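Local coordinates for putative sugar binding protein (Geobacillus stearothermophilus, PDB 6GT9) that binds galactose in the cleft between its two lobes, as a glucose-galactose binding protein of a bacterial galactan utilization and three-component sensing system, at residues A[156-161]-A[170-175]; A[244-249]-A[263-268]. One frame throughout, in Å; residues are numbered along the deposited sequence.

In the fold
Following the chain from the N terminus, strand 154-160 is the first of the four elements met. Contact 1 closes the short connection to helix 166-179, the first half of a beta-alpha-beta unit that goes on to strand 185-192. Only after this loop is closed does contact 2 begin: strand 242-246 runs into helix 250-258 and returns as strand 263-266, its parallel neighbour in the same mixed sheet. The two loops therefore follow in series, neither crossing nor enclosing the other. In space they meet at the galactose, where Arg171 of contact 1 lies against Phe246 and Gln267 of contact 2, and both contacts supply hydrogen bonds to the sugar.

Contact 1: residues A[156-161]-A[170-175]; sequences VAIITG and LRVRGF. With GAL (beta-D-galactopyranose), chain E.
Val156, Ile158 and Thr160 project from one face of strand 154-160 onto Val172 and Phe175 of helix 166-179, the strand-helix half of a beta-alpha-beta unit in a periplasmic binding protein fold. The two short segments run nearly antiparallel, and the packing between them is apolar and buried. Phe175 reaches back along the strand because its ring carbon CG stands opposite the backbone N (chi1 176°). That lays the ring alongside Val156 and Ile158, which slide past it in the reverse direction. Methyl CG1 of Val156 comes to 4.0 Å from CZ of Phe175, while CD1 of Ile158 sits 4.1 Å from CD1 of Phe175; both meet the ring obliquely. The same ring also stacks with that of Tyr218 on the neighbouring strand. One turn earlier, Val172 lays CG2 across Thr160 at about a right angle, 3.7 Å from Thr160 OG1, which is hydrogen-bonded to Thr220 OG1. Ile158 CG2 touches that methyl as well, so Val172 bridges the two strand residues.

Arg171, next to Val172, takes no part in this packing and extends its side chain to the sugar. The chain is extended from CG to NE, and the guanidinium turns an edge to galactose, forking onto two hydroxyls. Arg171 NH1 donates to galactose O1 at 2.9 Å, bent to 151°. Arg171 NH2 donates to galactose O2 at 3.1 Å. A leucine here would probably leave O1 and O2 of galactose without these donors, and Asn135 OD1 and Thr220 O without this partner. Arg171 NH2 is also bonded to Asn135 OD1 and NH1 to Thr220 O, which would restrict the guanidinium's rotation.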
# COMPACT_ATOMS: atom_id res chain seq x y z
N VAL A 156 11.47 -18.47 -4.73
CA VAL A 156 10.71 -17.35 -4.19
C VAL A 156 9.24 -17.71 -4.05
O VAL A 156 8.64 -18.26 -4.98
CB VAL A 156 10.86 -16.10 -5.09
CG1 VAL A 156 10.04 -14.96 -4.53
CG2 VAL A 156 12.33 -15.72 -5.21
N ALA A 157 8.67 -17.37 -2.90
CA ALA A 157 7.23 -17.28 -2.74
C ALA A 157 6.84 -15.84 -2.47
O ALA A 157 7.59 -15.08 -1.85
CB ALA A 157 6.74 -18.17 -1.58
N ILE A 158 5.64 -15.47 -2.93
CA ILE A 158 5.11 -14.11 -2.84
C ILE A 158 3.85 -14.16 -2.01
O ILE A 158 2.97 -14.99 -2.24
CB ILE A 158 4.80 -13.51 -4.22
CG1 ILE A 158 6.08 -13.38 -5.04
CG2 ILE A 158 4.08 -12.15 -4.06
CD1 ILE A 158 5.86 -12.78 -6.44
N ILE A 159 3.78 -13.28 -1.02
CA ILE A 159 2.53 -13.00 -0.32
C ILE A 159 2.11 -11.58 -0.68
O ILE A 159 2.90 -10.63 -0.54
CB ILE A 159 2.69 -13.23 1.19
CG1 ILE A 159 3.10 -14.70 1.40
CG2 ILE A 159 1.41 -12.90 1.93
CD1 ILE A 159 3.15 -15.14 2.80
N THR A 160 0.89 -11.44 -1.19
CA THR A 160 0.39 -10.16 -1.68
C THR A 160 -0.93 -9.86 -0.98
O THR A 160 -1.64 -10.77 -0.55
CB THR A 160 0.25 -10.18 -3.22
OG1 THR A 160 -0.02 -8.87 -3.71
CG2 THR A 160 -0.86 -11.13 -3.67
N GLY A 161 -1.24 -8.57 -0.85
CA GLY A 161 -2.47 -8.20 -0.16
C GLY A 161 -3.72 -8.78 -0.80
O GLY A 161 -4.62 -9.25 -0.11
N LEU A 170 0.62 -4.16 -9.25
CA LEU A 170 1.77 -3.46 -9.82
C LEU A 170 3.06 -3.83 -9.09
O LEU A 170 4.11 -3.96 -9.73
CB LEU A 170 1.53 -1.95 -9.79
CG LEU A 170 0.51 -1.39 -10.80
CD1 LEU A 170 0.26 0.10 -10.52
CD2 LEU A 170 1.01 -1.56 -12.23
N ARG A 171 3.01 -4.01 -7.77
CA ARG A 171 4.22 -4.36 -7.01
C ARG A 171 4.67 -5.78 -7.31
O ARG A 171 5.88 -6.08 -7.29
CB ARG A 171 3.98 -4.20 -5.51
CG ARG A 171 3.71 -2.77 -5.08
CD ARG A 171 3.14 -2.71 -3.67
NE ARG A 171 2.67 -1.36 -3.38
CZ ARG A 171 2.20 -0.94 -2.21
NH1 ARG A 171 2.11 -1.78 -1.18
NH2 ARG A 171 1.79 0.32 -2.09
N VAL A 172 3.72 -6.69 -7.55
CA VAL A 172 4.08 -8.02 -8.00
C VAL A 172 4.69 -7.96 -9.40
O VAL A 172 5.74 -8.54 -9.67
CB VAL A 172 2.85 -8.95 -7.98
CG1 VAL A 172 3.18 -10.28 -8.63
CG2 VAL A 172 2.35 -9.14 -6.55
N ARG A 173 4.01 -7.25 -10.30
CA ARG A 173 4.43 -7.24 -11.70
C ARG A 173 5.80 -6.58 -11.87
O ARG A 173 6.62 -7.04 -12.68
CB ARG A 173 3.37 -6.54 -12.55
CG ARG A 173 3.67 -6.56 -14.04
CD ARG A 173 3.76 -7.99 -14.55
NE ARG A 173 4.49 -8.07 -15.81
CZ ARG A 173 3.94 -7.85 -17.00
NH1 ARG A 173 2.65 -7.53 -17.10
NH2 ARG A 173 4.68 -7.94 -18.10
N GLY A 174 6.07 -5.50 -11.12
CA GLY A 174 7.38 -4.89 -11.19
C GLY A 174 8.48 -5.79 -10.64
O GLY A 174 9.59 -5.84 -11.18
N PHE A 175 8.18 -6.51 -9.56
CA PHE A 175 9.12 -7.50 -9.03
C PHE A 175 9.47 -8.54 -10.08
O PHE A 175 10.64 -8.83 -10.33
CB PHE A 175 8.51 -8.16 -7.79
CG PHE A 175 9.34 -9.28 -7.21
CD1 PHE A 175 9.17 -10.59 -7.64
CD2 PHE A 175 10.25 -9.02 -6.19
CE1 PHE A 175 9.91 -11.63 -7.08
CE2 PHE A 175 11.01 -10.06 -5.63
CZ PHE A 175 10.84 -11.36 -6.08
C1 GAL E . 0.60 -1.02 2.27
C2 GAL E . -0.33 -0.44 1.22
C3 GAL E . -1.68 -0.03 1.84
C4 GAL E . -2.32 -1.21 2.55
C5 GAL E . -1.34 -1.83 3.53
C6 GAL E . -1.86 -3.13 4.14
O1 GAL E . 1.81 -1.41 1.66
O2 GAL E . 0.25 0.72 0.61
O3 GAL E . -2.57 0.33 0.82
O4 GAL E . -2.73 -2.20 1.60
O5 GAL E . -0.03 -2.15 2.91
O6 GAL E . -1.12 -3.48 5.29

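Contact 2: residues A[244-249]-A[263-268]. With GAL (beta-D-galactopyranose), chain E.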
# COMPACT_ATOMS: atom_id res chain seq x y z
N ILE A 244 11.98 -10.12 1.94
CA ILE A 244 11.85 -8.70 1.61
C ILE A 244 10.36 -8.35 1.67
O ILE A 244 9.53 -9.04 1.07
CB ILE A 244 12.49 -8.34 0.25
CG1 ILE A 244 12.34 -6.83 -0.02
CG2 ILE A 244 11.94 -9.20 -0.87
CD1 ILE A 244 13.28 -6.27 -1.11
N GLY A 245 10.04 -7.32 2.44
CA GLY A 245 8.65 -6.90 2.59
C GLY A 245 8.44 -5.44 2.26
O GLY A 245 9.32 -4.80 1.69
N PHE A 246 7.26 -4.90 2.61
CA PHE A 246 6.90 -3.52 2.36
C PHE A 246 6.70 -2.76 3.67
O PHE A 246 6.27 -3.33 4.68
CB PHE A 246 5.62 -3.40 1.51
CG PHE A 246 5.88 -3.03 0.08
CD1 PHE A 246 6.41 -3.95 -0.81
CD2 PHE A 246 5.61 -1.74 -0.37
CE1 PHE A 246 6.65 -3.61 -2.12
CE2 PHE A 246 5.87 -1.39 -1.69
CZ PHE A 246 6.39 -2.33 -2.57
N ASP A 247 7.04 -1.47 3.63
CA ASP A 247 6.77 -0.48 4.66
C ASP A 247 7.61 -0.68 5.91
O ASP A 247 8.42 -1.62 5.99
CB ASP A 247 5.28 -0.46 5.00
CG ASP A 247 4.43 -0.26 3.78
OD1 ASP A 247 4.59 0.78 3.09
OD2 ASP A 247 3.65 -1.16 3.46
N THR A 248 7.45 0.22 6.87
CA THR A 248 8.38 0.36 7.97
C THR A 248 7.64 0.43 9.29
O THR A 248 8.03 1.17 10.20
CB THR A 248 9.28 1.58 7.79
OG1 THR A 248 8.46 2.75 7.64
CG2 THR A 248 10.17 1.44 6.55
N LEU A 249 6.56 -0.34 9.42
CA LEU A 249 5.88 -0.45 10.70
C LEU A 249 6.85 -0.96 11.75
O LEU A 249 7.81 -1.68 11.43
CB LEU A 249 4.67 -1.38 10.59
CG LEU A 249 3.56 -0.84 9.66
CD1 LEU A 249 2.45 -1.85 9.48
CD2 LEU A 249 3.02 0.49 10.18
N ALA A 263 15.14 -6.99 4.13
CA ALA A 263 14.99 -5.71 3.46
C ALA A 263 13.52 -5.32 3.48
O ALA A 263 12.65 -6.16 3.70
CB ALA A 263 15.49 -5.76 2.02
N THR A 264 13.26 -4.05 3.23
CA THR A 264 11.87 -3.64 3.10
C THR A 264 11.77 -2.37 2.26
O THR A 264 12.70 -1.56 2.23
CB THR A 264 11.19 -3.49 4.47
OG1 THR A 264 9.77 -3.47 4.29
CG2 THR A 264 11.62 -2.21 5.18
N VAL A 265 10.65 -2.24 1.55
CA VAL A 265 10.43 -1.12 0.65
C VAL A 265 9.77 0.02 1.42
O VAL A 265 8.70 -0.15 2.02
CB VAL A 265 9.57 -1.54 -0.56
CG1 VAL A 265 9.41 -0.36 -1.52
CG2 VAL A 265 10.23 -2.73 -1.26
N VAL A 266 10.39 1.20 1.37
CA VAL A 266 9.89 2.35 2.12
C VAL A 266 8.75 3.01 1.36
O VAL A 266 8.79 3.14 0.14
CB VAL A 266 11.02 3.35 2.40
CG1 VAL A 266 10.49 4.56 3.17
CG2 VAL A 266 12.15 2.67 3.17
N GLN A 267 7.72 3.42 2.09
CA GLN A 267 6.73 4.34 1.55
C GLN A 267 6.62 5.53 2.50
O GLN A 267 7.21 5.53 3.58
CB GLN A 267 5.35 3.68 1.36
CG GLN A 267 5.29 2.54 0.35
CD GLN A 267 3.86 2.17 0.02
OE1 GLN A 267 3.28 2.66 -0.95
NE2 GLN A 267 3.26 1.32 0.86
N GLU A 268 5.84 6.53 2.11
CA GLU A 268 5.65 7.73 2.94
C GLU A 268 4.17 7.93 3.21
O GLU A 268 3.55 8.86 2.68
CB GLU A 268 6.24 8.97 2.26
CG GLU A 268 7.71 8.84 1.86
CD GLU A 268 8.66 8.63 3.04
OE1 GLU A 268 8.24 8.82 4.21
OE2 GLU A 268 9.84 8.29 2.79
C1 GAL E . 0.60 -1.02 2.27
C2 GAL E . -0.33 -0.44 1.22
C3 GAL E . -1.68 -0.03 1.84
C4 GAL E . -2.32 -1.21 2.55
C5 GAL E . -1.34 -1.83 3.53
C6 GAL E . -1.86 -3.13 4.14
O1 GAL E . 1.81 -1.41 1.66
O2 GAL E . 0.25 0.72 0.61
O3 GAL E . -2.57 0.33 0.82
O4 GAL E . -2.73 -2.20 1.60
O5 GAL E . -0.03 -2.15 2.91
O6 GAL E . -1.12 -3.48 5.29
O HOH W 1 5.50 2.77 4.69
O HOH W 2 7.74 3.05 5.05
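Phe246 and Val265 form the tight centre of this contact between two neighbouring parallel strands, 242-246 and 263-266, joined by a beta-alpha-beta crossover through helix 250-258. Their side chains run side by side in the same direction, and Val265 CB stands 3.7 Å from the Phe246 ring centroid, only 4° off the normal, a CH-pi contact squarely over the face. Ile244 continues this layer against Ala263, and helix 135-149 covers it.

Between the strands the ladder is regular: Gly245 N to Ala263 O, Val265 N to Gly245 O, and Asp247 N to Val265 O at 2.7 Å. On the other face Thr264 puts OG1 opposite its backbone N (chi1 -164°), from where it donates to Asp247 O at 2.9 Å, in the carbonyl plane and on a lone pair. This ties down the turn just past the strand.

At the outer side of this loop the packing is looser and water enters. Thr248 only brushes Val266, CG2 to CG2 at 4.1 Å. One water joins Thr248 OG1 to Gln267 N; another donates to Asp247 OD1 and, weakly, to Gln267 O.

At the strand ends Asp247 and Gln267 turn to the galactose with carboxylate and amide nearly coplanar. Gln267 NE2 gives Asp247 OD1 a 2.7 Å bond on its syn lone pair, and Thr133 holds Gln267 OE1, so the amide is fixed from both ends. The carboxylate's other oxygen, Asp247 OD2, accepts from galactose O1 at 2.6 Å, while Gln267 NE2 donates to galactose O2 at 3.1 Å, almost straight at 172°.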